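Local coordinates for tail fiber protein (Pseudomonas aeruginosa, PDB 6CL6) that forms the trimeric receptor-binding fiber of an R-type pyocin, a contractile injection system, and probably recognises the surface of target bacteria, at residues Tyr71-Ser76 and Thr91-Thr96; Gly84-Ile89 and Arg112-Trp117; Ser97-Arg102 and Gln118-Gly123; Gly124-Glu129 and Val144-Trp149. All coordinates share one frame; numbering follows the deposited sequence.

Followed from the N terminus, the chain passes short strands and then enters the antiparallel sheet of strands 57-60 to 118-119. Contact 1 closes the hairpin of strands 72-79 and 85-92 at its open end. Contact 2 starts on strand 85-92 and reaches the loop before strand 118-119. Its segments alternate with those of contact 1 and of contact 3, so it crosses both. Contact 3 begins after contact 1 has closed and adds strand 118-119, outermost within this chain. Contacts 1, 2 and 3 touch one another. Contact 4 follows in series. It closes the loop into the next, mixed sheet and touches contact 3 where I122 meets T127. All four also meet a neighbouring subunit.

Contact 1: Tyr71-Ser76 and Thr91-Thr96; sequences YFYIQS and TSYNAT
Y73 and T91 form a hydrogen-bonded antiparallel pair. T91 N donates to Y73 O at 2.9 Å, with an N-H...O angle of 161° and in the carbonyl plane. The return bond from Y73 N to T91 O is weak. One step on, F72 and S92 make a non-hydrogen-bonded pair. Past the strand end, Y93 N still reaches Y71 O at 3.2 Å, from above the carbonyl plane.

The aromatic contacts gather on Y93. Its CG lies anti to the backbone N (chi1 -179°), which sets the ring between Y71 and Y73. Y71 runs alongside it, and the two CB atoms meet at 3.6 Å. Y73 comes across it, with Y73 CE1 3.5 Å from Y93 CD1. The ring planes of Y71 and Y93 are 58° apart. The F72 ring makes a CH-pi contact instead: S92 CA sits over one face, 3.9 Å from the ring centroid.

Waters join the polar groups. One links Y73 OH to Y93 O. Another accepts from Y71 N and donates to N94 OD1. S92 OG donates to T96 O at 2.6 Å and so ties down the turn after the strand. Across the trimer, T91 OG1 bonds to S87 of the second subunit, and Y93 OH meets N85 of the same subunit.

The pairing is that of a beta hairpin, strands 72-79 and 85-92. An aromatic cluster of Y71, Y73 and Y93 lies at its open end, beside a subunit interface.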
loop_
_atom_site.group_PDB
_atom_site.type_symbol
_atom_site.label_atom_id
_atom_site.label_comp_id
_atom_site.label_asym_id
_atom_site.label_seq_id
_atom_site.Cartn_x
_atom_site.Cartn_y
_atom_site.Cartn_z
ATOM N N TYR A 71 58.610 32.238 -3.876
ATOM C CA TYR A 71 58.960 33.591 -3.505
ATOM C C TYR A 71 57.745 34.381 -3.016
ATOM O O TYR A 71 56.658 34.307 -3.589
ATOM C CB TYR A 71 59.586 34.328 -4.682
ATOM C CG TYR A 71 61.001 33.872 -5.001
ATOM C CD1 TYR A 71 62.101 34.413 -4.353
ATOM C CD2 TYR A 71 61.222 32.867 -5.937
ATOM C CE1 TYR A 71 63.377 33.973 -4.613
ATOM C CE2 TYR A 71 62.531 32.434 -6.232
ATOM C CZ TYR A 71 63.592 32.994 -5.566
ATOM O OH TYR A 71 64.854 32.569 -5.831
ATOM N N PHE A 72 57.943 35.148 -1.949
ATOM C CA PHE A 72 56.958 36.106 -1.472
ATOM C C PHE A 72 57.641 37.426 -1.135
ATOM O O PHE A 72 58.719 37.441 -0.499
ATOM C CB PHE A 72 56.205 35.586 -0.208
ATOM C CG PHE A 72 55.108 34.615 -0.517
ATOM C CD1 PHE A 72 55.384 33.352 -1.003
ATOM C CD2 PHE A 72 53.766 35.016 -0.394
ATOM C CE1 PHE A 72 54.346 32.467 -1.317
ATOM C CE2 PHE A 72 52.732 34.136 -0.707
ATOM C CZ PHE A 72 53.029 32.872 -1.162
ATOM N N TYR A 73 56.973 38.529 -1.498
ATOM C CA TYR A 73 57.288 39.829 -0.917
ATOM C C TYR A 73 56.833 39.838 0.525
ATOM O O TYR A 73 55.705 39.419 0.831
ATOM C CB TYR A 73 56.583 40.955 -1.663
ATOM C CG TYR A 73 56.891 41.069 -3.121
ATOM C CD1 TYR A 73 56.135 40.401 -4.067
ATOM C CD2 TYR A 73 57.900 41.912 -3.554
ATOM C CE1 TYR A 73 56.441 40.554 -5.417
ATOM C CE2 TYR A 73 58.176 42.081 -4.860
ATOM C CZ TYR A 73 57.464 41.400 -5.784
ATOM O OH TYR A 73 57.792 41.602 -7.120
ATOM N N ILE A 74 57.702 40.277 1.427
ATOM C CA ILE A 74 57.396 40.258 2.849
ATOM C C ILE A 74 57.590 41.657 3.369
ATOM O O ILE A 74 58.724 42.151 3.418
ATOM C CB ILE A 74 58.251 39.239 3.630
ATOM C CG1 ILE A 74 57.990 37.805 3.084
ATOM C CG2 ILE A 74 57.911 39.324 5.101
ATOM C CD1 ILE A 74 58.535 36.701 3.926
ATOM N N GLN A 75 56.486 42.296 3.742
ATOM C CA GLN A 75 56.531 43.566 4.461
ATOM C C GLN A 75 56.713 43.302 5.948
ATOM O O GLN A 75 56.121 42.371 6.496
ATOM C CB GLN A 75 55.259 44.386 4.248
ATOM C CG GLN A 75 54.858 44.662 2.840
ATOM C CD GLN A 75 53.465 45.263 2.785
ATOM O OE1 GLN A 75 53.240 46.361 3.274
ATOM N NE2 GLN A 75 52.517 44.512 2.229
ATOM N N SER A 76 57.509 44.139 6.603
ATOM C CA SER A 76 57.709 44.013 8.050
ATOM C C SER A 76 57.472 45.349 8.726
ATOM O O SER A 76 57.898 46.383 8.219
ATOM C CB SER A 76 59.116 43.543 8.376
ATOM O OG SER A 76 59.326 42.240 7.901
ATOM N N THR A 91 52.978 38.611 0.383
ATOM C CA THR A 91 52.188 38.560 -0.835
ATOM C C THR A 91 53.004 37.856 -1.911
ATOM O O THR A 91 54.229 37.962 -1.947
ATOM C CB THR A 91 51.768 39.945 -1.294
ATOM O OG1 THR A 91 52.930 40.797 -1.357
ATOM C CG2 THR A 91 50.766 40.526 -0.294
ATOM N N SER A 92 52.307 37.122 -2.777
ATOM C CA SER A 92 52.966 36.218 -3.700
ATOM C C SER A 92 53.731 36.980 -4.760
ATOM O O SER A 92 53.344 38.065 -5.195
ATOM C CB SER A 92 51.921 35.290 -4.356
ATOM O OG SER A 92 50.849 36.065 -4.908
ATOM N N TYR A 93 54.799 36.352 -5.240
ATOM C CA TYR A 93 55.631 36.893 -6.319
ATOM C C TYR A 93 55.196 36.455 -7.718
ATOM O O TYR A 93 55.535 37.129 -8.699
ATOM C CB TYR A 93 57.065 36.461 -6.083
ATOM C CG TYR A 93 58.109 36.928 -7.056
ATOM C CD1 TYR A 93 58.448 38.266 -7.174
ATOM C CD2 TYR A 93 58.803 36.011 -7.828
ATOM C CE1 TYR A 93 59.424 38.679 -8.063
ATOM C CE2 TYR A 93 59.786 36.410 -8.729
ATOM C CZ TYR A 93 60.088 37.737 -8.839
ATOM O OH TYR A 93 61.068 38.113 -9.724
ATOM N N ASN A 94 54.485 35.333 -7.846
ATOM C CA ASN A 94 54.131 34.804 -9.150
ATOM C C ASN A 94 53.089 33.701 -8.983
ATOM O O ASN A 94 52.737 33.331 -7.873
ATOM C CB ASN A 94 55.386 34.253 -9.845
ATOM C CG ASN A 94 55.928 33.020 -9.164
ATOM O OD1 ASN A 94 56.333 33.047 -8.014
ATOM N ND2 ASN A 94 55.940 31.902 -9.889
ATOM N N ALA A 95 52.579 33.216 -10.120
ATOM C CA ALA A 95 51.791 31.999 -10.234
ATOM C C ALA A 95 50.365 32.155 -9.742
ATOM O O ALA A 95 49.427 31.764 -10.456
ATOM C CB ALA A 95 52.471 30.836 -9.507
ATOM N N THR A 96 50.193 32.675 -8.520
ATOM C CA THR A 96 48.867 32.939 -7.961
ATOM C C THR A 96 48.911 34.266 -7.209
ATOM O O THR A 96 49.988 34.826 -6.971
ATOM C CB THR A 96 48.424 31.837 -6.989
ATOM O OG1 THR A 96 49.287 31.854 -5.852
ATOM C CG2 THR A 96 48.500 30.449 -7.617
HETATM O O HOH W 1 55.120 32.917 -5.584
HETATM O O HOH W 2 58.036 31.383 -6.629
HETATM O O HOH W 3 56.012 39.952 -8.692
HETATM O O HOH W 4 53.462 42.008 1.123
#

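Contact 2: Gly84-Ile89 and Arg112-Trp117; sequences GNASQI and REWLPW
R112 reaches G84 with a side chain extended from CG to NE, which carries the guanidinium edge to the backbone carbonyl. R112 NE donates to G84 O at 2.8 Å, in the carbonyl plane and with an N-H...O angle of 152°. R112 NH2 adds a weak bond to the same oxygen. R112 NH1 bonds to the carbonyls of N51 and A53.

Q88 is also extended beyond CG. Its side chain crosses that of W114 at about a right angle, with the amide tilted 34° from the indole plane. Q88 CD lies 3.4 Å from W114 CH2. The same corner atom, W114 CH2, also meets A86 CB at 3.9 Å. W117 lies farther along the strand. Its CZ3 is 3.7 Å from Q88 O, and its CH2 lies beside Q88 CB.

The indole nitrogens bond to other carbonyls: W114 NE1 to N51 and W117 NE1 to N64. R102 donates to Q88 OE1 and makes a cation-pi contact with W114, while Q88 NE2 donates to S76 and P50. The chemistry is thus mixed: polar groups buried among indoles have partners, and the loop is held to the strand by side chains, without backbone pairing.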
loop_
_atom_site.group_PDB
_atom_site.type_symbol
_atom_site.label_atom_id
_atom_site.label_comp_id
_atom_site.label_asym_id
_atom_site.label_seq_id
_atom_site.Cartn_x
_atom_site.Cartn_y
_atom_site.Cartn_z
ATOM N N GLY A 84 63.332 43.993 16.958
ATOM C CA GLY A 84 62.388 43.660 18.017
ATOM C C GLY A 84 61.166 42.903 17.529
ATOM O O GLY A 84 61.239 42.075 16.612
ATOM N N ASN A 85 60.039 43.143 18.203
ATOM C CA ASN A 85 58.795 42.538 17.797
ATOM C C ASN A 85 58.441 42.976 16.383
ATOM O O ASN A 85 58.855 44.055 15.914
ATOM C CB ASN A 85 57.675 42.900 18.762
ATOM C CG ASN A 85 57.889 42.355 20.134
ATOM O OD1 ASN A 85 58.383 41.229 20.326
ATOM N ND2 ASN A 85 57.501 43.164 21.147
ATOM N N ALA A 86 57.642 42.150 15.709
ATOM C CA ALA A 86 57.298 42.476 14.330
ATOM C C ALA A 86 55.993 41.846 13.873
ATOM O O ALA A 86 55.597 40.778 14.320
ATOM C CB ALA A 86 58.435 42.035 13.371
ATOM N N SER A 87 55.361 42.523 12.932
ATOM C CA SER A 87 54.259 41.981 12.152
ATOM C C SER A 87 54.722 41.885 10.714
ATOM O O SER A 87 55.446 42.759 10.246
ATOM C CB SER A 87 53.042 42.897 12.278
ATOM O OG SER A 87 52.080 42.607 11.322
ATOM N N GLN A 88 54.346 40.803 10.034
ATOM C CA GLN A 88 54.712 40.607 8.646
ATOM C C GLN A 88 53.530 40.215 7.781
ATOM O O GLN A 88 52.665 39.423 8.181
ATOM C CB GLN A 88 55.812 39.539 8.504
ATOM C CG GLN A 88 57.138 39.993 9.029
ATOM C CD GLN A 88 58.209 38.962 8.757
ATOM O OE1 GLN A 88 57.926 37.749 8.678
ATOM N NE2 GLN A 88 59.431 39.430 8.591
ATOM N N ILE A 89 53.500 40.829 6.597
ATOM C CA ILE A 89 52.519 40.554 5.561
ATOM C C ILE A 89 53.259 40.031 4.340
ATOM O O ILE A 89 54.160 40.704 3.827
ATOM C CB ILE A 89 51.720 41.816 5.172
ATOM C CG1 ILE A 89 50.974 42.369 6.368
ATOM C CG2 ILE A 89 50.807 41.503 3.990
ATOM C CD1 ILE A 89 50.489 43.757 6.181
ATOM N N ARG A 112 63.117 36.565 19.041
ATOM C CA ARG A 112 61.803 36.493 18.413
ATOM C C ARG A 112 61.151 35.126 18.604
ATOM O O ARG A 112 61.809 34.086 18.691
ATOM C CB ARG A 112 61.937 36.798 16.930
ATOM C CG ARG A 112 62.249 38.254 16.718
ATOM C CD ARG A 112 62.378 38.606 15.310
ATOM N NE ARG A 112 62.440 40.056 15.161
ATOM C CZ ARG A 112 62.891 40.678 14.079
ATOM N NH1 ARG A 112 63.325 39.993 13.052
ATOM N NH2 ARG A 112 62.918 42.006 14.055
ATOM N N GLU A 113 59.836 35.153 18.697
ATOM C CA GLU A 113 59.000 33.955 18.767
ATOM C C GLU A 113 57.915 34.135 17.716
ATOM O O GLU A 113 56.898 34.769 17.982
ATOM C CB GLU A 113 58.391 33.795 20.156
ATOM C CG GLU A 113 59.443 33.572 21.246
ATOM C CD GLU A 113 58.807 33.436 22.624
ATOM O OE1 GLU A 113 57.645 32.972 22.696
ATOM O OE2 GLU A 113 59.450 33.815 23.618
ATOM N N TRP A 114 58.135 33.581 16.523
ATOM C CA TRP A 114 57.225 33.776 15.405
ATOM C C TRP A 114 56.029 32.845 15.525
ATOM O O TRP A 114 56.177 31.668 15.851
ATOM C CB TRP A 114 57.935 33.513 14.091
ATOM C CG TRP A 114 58.940 34.580 13.746
ATOM C CD1 TRP A 114 60.289 34.533 13.957
ATOM C CD2 TRP A 114 58.660 35.831 13.155
ATOM N NE1 TRP A 114 60.858 35.708 13.534
ATOM C CE2 TRP A 114 59.879 36.519 13.031
ATOM C CE3 TRP A 114 57.488 36.458 12.729
ATOM C CZ2 TRP A 114 59.954 37.791 12.482
ATOM C CZ3 TRP A 114 57.563 37.724 12.179
ATOM C CH2 TRP A 114 58.786 38.369 12.057
ATOM N N LEU A 115 54.849 33.379 15.294
ATOM C CA LEU A 115 53.695 32.498 15.155
ATOM C C LEU A 115 53.581 32.027 13.718
ATOM O O LEU A 115 54.211 32.586 12.820
ATOM C CB LEU A 115 52.455 33.212 15.594
ATOM C CG LEU A 115 52.451 33.841 16.972
ATOM C CD1 LEU A 115 51.069 34.395 17.284
ATOM C CD2 LEU A 115 52.909 32.825 18.052
ATOM N N PRO A 116 52.836 30.947 13.464
ATOM C CA PRO A 116 52.701 30.464 12.091
ATOM C C PRO A 116 51.965 31.461 11.217
ATOM O O PRO A 116 51.126 32.247 11.674
ATOM C CB PRO A 116 51.882 29.168 12.236
ATOM C CG PRO A 116 51.983 28.801 13.665
ATOM C CD PRO A 116 52.108 30.087 14.414
ATOM N N TRP A 117 52.281 31.416 9.919
ATOM C CA TRP A 117 51.579 32.260 8.968
ATOM C C TRP A 117 50.095 31.909 8.908
ATOM O O TRP A 117 49.706 30.738 8.927
ATOM C CB TRP A 117 52.197 32.088 7.586
ATOM C CG TRP A 117 53.530 32.637 7.408
ATOM C CD1 TRP A 117 54.697 31.969 7.493
ATOM C CD2 TRP A 117 53.860 33.995 7.083
ATOM N NE1 TRP A 117 55.742 32.807 7.242
ATOM C CE2 TRP A 117 55.256 34.063 6.978
ATOM C CE3 TRP A 117 53.113 35.149 6.890
ATOM C CZ2 TRP A 117 55.923 35.227 6.685
ATOM C CZ3 TRP A 117 53.781 36.324 6.584
ATOM C CH2 TRP A 117 55.180 36.351 6.499
#

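Contact 3: Ser97-Arg102 and Gln118-Gly123; sequences SEMYVR and QRCDIG
R119 lies beside Y100 on one face of the sheet, and the two side chains cross at a slant. R119 CG stands anti to the backbone N (chi1 -174°) and the chain bends at chi2, which lays its CD 3.6 Å from Y100 OH. The ring and guanidinium planes are 30° apart. E98 lies over one face of the guanidinium. Its carboxylate is roughly parallel to that group, 26° between planes, but no N-H points at it. E98 OE1 instead accepts from Y100 OH at 2.7 Å, in the plane of the tyrosine ring. E98 OE2 is held by T96 OG1 and by a salt bridge to R70.

D121 takes the guanidinium edge. R119 grips it side-on in a two-bond salt bridge, NE to OD1 and NH2 to OD2, with R119 NH2 2.7 Å from D121 OD2 on its syn lone pair. D121 OD1 accepts a second bond, from M99 N at 3.1 Å. M99 N and R119 NE reach it from opposite faces of the carboxylate plane, which should hold the group firmly.

On the other face, C120 SG packs on V101 CG1 at 3.6 Å and C120 CB on M99 CG. M99 also meets M99 of both neighbouring subunits.

The backbones pair as well. Q118 N donates to V101 O at 2.7 Å, V101 N to Q118 O, and C120 N to M99 O. This is antiparallel pairing with strand 118-119, the outermost of the sheet within this chain; the R119 backbone also bonds to the third subunit. The R119-D121 pair links the strand to the turn that follows.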
loop_
_atom_site.group_PDB
_atom_site.type_symbol
_atom_site.label_atom_id
_atom_site.label_comp_id
_atom_site.label_asym_id
_atom_site.label_seq_id
_atom_site.Cartn_x
_atom_site.Cartn_y
_atom_site.Cartn_z
ATOM N N SER A 97 47.733 34.757 -6.809
ATOM C CA SER A 97 47.589 35.996 -6.031
ATOM C C SER A 97 47.157 35.606 -4.626
ATOM O O SER A 97 45.976 35.303 -4.393
ATOM C CB SER A 97 46.535 36.936 -6.655
ATOM O OG SER A 97 46.923 37.348 -7.963
ATOM N N GLU A 98 48.120 35.582 -3.698
ATOM C CA GLU A 98 47.901 35.126 -2.338
ATOM C C GLU A 98 48.508 36.088 -1.330
ATOM O O GLU A 98 49.509 36.746 -1.608
ATOM C CB GLU A 98 48.524 33.753 -2.096
ATOM C CG GLU A 98 47.871 32.660 -2.871
ATOM C CD GLU A 98 48.575 31.325 -2.757
ATOM O OE1 GLU A 98 49.136 31.003 -1.687
ATOM O OE2 GLU A 98 48.586 30.608 -3.774
ATOM N N MET A 99 47.917 36.102 -0.128
ATOM C CA MET A 99 48.404 36.922 0.993
ATOM C C MET A 99 48.340 36.144 2.293
ATOM O O MET A 99 47.374 35.401 2.541
ATOM C CB MET A 99 47.560 38.197 1.144
ATOM C CG MET A 99 47.966 39.102 2.305
ATOM S SD MET A 99 46.842 40.512 2.574
ATOM C CE MET A 99 47.132 41.432 1.079
ATOM N N TYR A 100 49.361 36.353 3.131
ATOM C CA TYR A 100 49.500 35.755 4.445
ATOM C C TYR A 100 49.936 36.827 5.443
ATOM O O TYR A 100 50.513 37.850 5.067
ATOM C CB TYR A 100 50.540 34.609 4.448
ATOM C CG TYR A 100 50.149 33.484 3.537
ATOM C CD1 TYR A 100 50.350 33.582 2.157
ATOM C CD2 TYR A 100 49.582 32.299 4.048
ATOM C CE1 TYR A 100 49.982 32.552 1.302
ATOM C CE2 TYR A 100 49.224 31.263 3.197
ATOM C CZ TYR A 100 49.420 31.407 1.820
ATOM O OH TYR A 100 49.039 30.411 0.957
ATOM N N VAL A 101 49.689 36.561 6.724
ATOM C CA VAL A 101 50.104 37.449 7.810
ATOM C C VAL A 101 50.648 36.612 8.958
ATOM O O VAL A 101 50.193 35.477 9.200
ATOM C CB VAL A 101 48.931 38.352 8.265
ATOM C CG1 VAL A 101 47.836 37.498 8.930
ATOM C CG2 VAL A 101 49.424 39.422 9.208
ATOM N N ARG A 102 51.659 37.162 9.654
ATOM C CA ARG A 102 52.181 36.525 10.881
ATOM C C ARG A 102 52.760 37.591 11.821
ATOM O O ARG A 102 52.735 38.802 11.544
ATOM C CB ARG A 102 53.206 35.438 10.597
ATOM C CG ARG A 102 54.586 35.910 10.178
ATOM C CD ARG A 102 55.605 34.796 10.224
ATOM N NE ARG A 102 56.912 35.290 9.796
ATOM C CZ ARG A 102 58.029 34.611 9.863
ATOM N NH1 ARG A 102 58.024 33.375 10.304
ATOM N NH2 ARG A 102 59.152 35.170 9.467
ATOM N N GLN A 118 49.266 32.940 8.835
ATOM C CA GLN A 118 47.835 32.801 8.657
ATOM C C GLN A 118 47.464 33.337 7.280
ATOM O O GLN A 118 47.931 34.402 6.843
ATOM C CB GLN A 118 47.095 33.576 9.746
ATOM C CG GLN A 118 45.587 33.705 9.599
ATOM C CD GLN A 118 44.844 32.384 9.698
ATOM O OE1 GLN A 118 44.852 31.582 8.775
ATOM N NE2 GLN A 118 44.261 32.126 10.850
ATOM N N ARG A 119 46.617 32.609 6.583
ATOM C CA ARG A 119 46.245 33.016 5.244
ATOM C C ARG A 119 45.209 34.129 5.281
ATOM O O ARG A 119 44.286 34.100 6.093
ATOM C CB ARG A 119 45.652 31.838 4.459
ATOM C CG ARG A 119 45.400 32.214 3.038
ATOM C CD ARG A 119 45.735 31.093 2.122
ATOM N NE ARG A 119 45.408 31.423 0.741
ATOM C CZ ARG A 119 45.203 30.510 -0.202
ATOM N NH1 ARG A 119 45.284 29.229 0.116
ATOM N NH2 ARG A 119 44.910 30.877 -1.450
ATOM N N CYS A 120 45.350 35.097 4.359
ATOM C CA CYS A 120 44.426 36.211 4.265
ATOM C C CYS A 120 43.506 36.142 3.063
ATOM O O CYS A 120 42.310 36.385 3.208
ATOM C CB CYS A 120 45.203 37.532 4.229
ATOM S SG CYS A 120 46.130 37.832 5.735
ATOM N N ASP A 121 44.001 35.797 1.883
ATOM C CA ASP A 121 43.138 35.799 0.729
ATOM C C ASP A 121 42.076 34.686 0.870
ATOM O O ASP A 121 42.288 33.663 1.516
ATOM C CB ASP A 121 43.950 35.638 -0.539
ATOM C CG ASP A 121 44.556 34.263 -0.692
ATOM O OD1 ASP A 121 45.662 34.029 -0.137
ATOM O OD2 ASP A 121 43.923 33.410 -1.341
ATOM N N ILE A 122 40.918 34.913 0.260
ATOM C CA ILE A 122 39.763 34.029 0.460
ATOM C C ILE A 122 39.922 32.700 -0.280
ATOM O O ILE A 122 39.033 31.811 -0.206
ATOM C CB ILE A 122 38.458 34.745 0.042
ATOM C CG1 ILE A 122 38.400 34.978 -1.463
ATOM C CG2 ILE A 122 38.282 36.075 0.787
ATOM C CD1 ILE A 122 37.062 35.551 -1.929
ATOM N N GLY A 123 41.024 32.546 -1.003
ATOM C CA GLY A 123 41.410 31.255 -1.552
ATOM C C GLY A 123 41.492 30.136 -0.517
ATOM O O GLY A 123 41.430 28.948 -0.851
HETATM O O HOH W 5 44.314 33.149 -4.610
#

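Contact 4: Gly124-Glu129 and Val144-Trp149; sequences GSFTKE and VTSGWW
The backbones of F126-E129 and S146-W148 run in broadly similar directions, 28° apart, and come nearest where F126 and G147 lie 5.7 Å apart between CA atoms. No backbone hydrogen bond joins them; side chains of each segment meet the backbone of the other.

W148 is the main one. Its CG sits between the backbone N and the carbonyl carbon (chi1 57°), and this turns the indole toward the loop. W148 NE1 donates to T127 O at 2.7 Å. The bond lies in both the ring plane and the carbonyl plane, with an N-H...O angle of 152°. The benzene edge of the indole continues along the loop backbone, with W148 CZ2 3.4 Å from K128 O. T127 OG1 donates to E129 O at 2.6 Å, a bond within the loop.

F126 lies at the other end of the contact. F126 CE2 is 3.6 Å from G147 N, and F126 CZ is 3.9 Å from S146 CB. The backbone angles of G147 would jam a CB against the preceding carbonyl O.

S146 OG bonds to K128 O of the third subunit, and K128 forms a salt bridge with D131 of the second. Within the chain, strand 147-151 lies between strands 132-133 and 169-177 in the mixed sheet. The indole of W148 meets H172 of strand 169-177, and the loop 124-129 leads from strand 118-119 into strand 132-133.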
loop_
_atom_site.group_PDB
_atom_site.type_symbol
_atom_site.label_atom_id
_atom_site.label_comp_id
_atom_site.label_asym_id
_atom_site.label_seq_id
_atom_site.Cartn_x
_atom_site.Cartn_y
_atom_site.Cartn_z
ATOM N N GLY A 124 41.640 30.488 0.742
ATOM C CA GLY A 124 41.693 29.512 1.793
ATOM C C GLY A 124 40.361 29.208 2.459
ATOM O O GLY A 124 40.307 28.505 3.474
ATOM N N SER A 125 39.273 29.719 1.922
ATOM C CA SER A 125 37.977 29.623 2.577
ATOM C C SER A 125 36.925 29.094 1.610
ATOM O O SER A 125 37.145 28.982 0.403
ATOM C CB SER A 125 37.538 31.005 3.108
ATOM O OG SER A 125 37.004 31.794 2.045
ATOM N N PHE A 126 35.762 28.785 2.171
ATOM C CA PHE A 126 34.552 28.573 1.383
ATOM C C PHE A 126 34.029 29.939 0.961
ATOM O O PHE A 126 33.673 30.764 1.816
ATOM C CB PHE A 126 33.504 27.809 2.202
ATOM C CG PHE A 126 33.738 26.340 2.247
ATOM C CD1 PHE A 126 34.580 25.789 3.179
ATOM C CD2 PHE A 126 33.120 25.501 1.332
ATOM C CE1 PHE A 126 34.810 24.428 3.208
ATOM C CE2 PHE A 126 33.359 24.150 1.361
ATOM C CZ PHE A 126 34.205 23.621 2.306
ATOM N N THR A 127 33.976 30.186 -0.340
ATOM C CA THR A 127 33.754 31.533 -0.841
ATOM C C THR A 127 32.314 31.711 -1.284
ATOM O O THR A 127 31.601 30.749 -1.570
ATOM C CB THR A 127 34.708 31.848 -1.996
ATOM O OG1 THR A 127 34.692 30.821 -2.978
ATOM C CG2 THR A 127 36.144 32.013 -1.495
ATOM N N LYS A 128 31.880 32.982 -1.337
ATOM C CA LYS A 128 30.519 33.269 -1.742
ATOM C C LYS A 128 30.302 33.106 -3.241
ATOM O O LYS A 128 29.165 32.830 -3.669
ATOM C CB LYS A 128 30.149 34.666 -1.256
ATOM C CG LYS A 128 29.684 34.619 0.212
ATOM C CD LYS A 128 29.298 35.967 0.753
ATOM C CE LYS A 128 28.649 35.805 2.124
ATOM N NZ LYS A 128 28.280 37.116 2.687
ATOM N N GLU A 129 31.363 33.204 -4.031
ATOM C CA GLU A 129 31.358 32.752 -5.405
ATOM C C GLU A 129 31.866 31.313 -5.450
ATOM O O GLU A 129 32.745 30.941 -4.689
ATOM C CB GLU A 129 32.222 33.642 -6.293
ATOM C CG GLU A 129 31.649 35.051 -6.444
ATOM C CD GLU A 129 32.480 35.897 -7.410
ATOM O OE1 GLU A 129 33.723 35.736 -7.433
ATOM O OE2 GLU A 129 31.885 36.707 -8.153
ATOM N N VAL A 144 38.897 16.614 -4.892
ATOM C CA VAL A 144 39.314 16.178 -3.557
ATOM C C VAL A 144 39.814 17.336 -2.700
ATOM O O VAL A 144 40.486 17.124 -1.704
ATOM C CB VAL A 144 40.385 15.077 -3.663
ATOM C CG1 VAL A 144 39.762 13.784 -4.221
ATOM C CG2 VAL A 144 41.527 15.529 -4.561
ATOM N N THR A 145 39.523 18.557 -3.089
ATOM C CA THR A 145 39.876 19.735 -2.291
ATOM C C THR A 145 38.616 20.505 -1.895
ATOM O O THR A 145 37.649 20.575 -2.658
ATOM C CB THR A 145 40.874 20.656 -3.053
ATOM O OG1 THR A 145 40.205 21.375 -4.073
ATOM C CG2 THR A 145 41.976 19.829 -3.669
ATOM N N SER A 146 38.623 21.053 -0.686
ATOM C CA SER A 146 37.410 21.663 -0.142
ATOM C C SER A 146 36.936 22.818 -0.999
ATOM O O SER A 146 37.737 23.592 -1.512
ATOM C CB SER A 146 37.676 22.152 1.278
ATOM O OG SER A 146 37.859 21.110 2.164
ATOM N N GLY A 147 35.625 22.946 -1.130
ATOM C CA GLY A 147 35.034 24.012 -1.933
ATOM C C GLY A 147 33.670 23.623 -2.471
ATOM O O GLY A 147 33.070 22.629 -2.054
ATOM N N TRP A 148 33.163 24.444 -3.369
ATOM C CA TRP A 148 31.933 24.085 -4.037
ATOM C C TRP A 148 32.025 24.488 -5.506
ATOM O O TRP A 148 32.610 25.512 -5.848
ATOM C CB TRP A 148 30.684 24.694 -3.389
ATOM C CG TRP A 148 30.635 26.170 -3.252
ATOM C CD1 TRP A 148 31.450 26.942 -2.492
ATOM C CD2 TRP A 148 29.690 27.056 -3.846
ATOM N NE1 TRP A 148 31.076 28.258 -2.583
ATOM C CE2 TRP A 148 29.996 28.356 -3.406
ATOM C CE3 TRP A 148 28.603 26.877 -4.708
ATOM C CZ2 TRP A 148 29.268 29.458 -3.795
ATOM C CZ3 TRP A 148 27.879 27.966 -5.097
ATOM C CH2 TRP A 148 28.231 29.249 -4.652
ATOM N N TRP A 149 31.392 23.683 -6.350
ATOM C CA TRP A 149 31.475 23.797 -7.791
ATOM C C TRP A 149 30.096 23.580 -8.404
ATOM O O TRP A 149 29.271 22.825 -7.875
ATOM C CB TRP A 149 32.470 22.784 -8.380
ATOM C CG TRP A 149 33.877 23.083 -8.148
ATOM C CD1 TRP A 149 34.736 23.690 -9.007
ATOM C CD2 TRP A 149 34.639 22.774 -6.973
ATOM N NE1 TRP A 149 35.975 23.784 -8.433
ATOM C CE2 TRP A 149 35.932 23.246 -7.177
ATOM C CE3 TRP A 149 34.348 22.142 -5.774
ATOM C CZ2 TRP A 149 36.946 23.108 -6.209
ATOM C CZ3 TRP A 149 35.331 22.017 -4.815
ATOM C CH2 TRP A 149 36.617 22.511 -5.034
#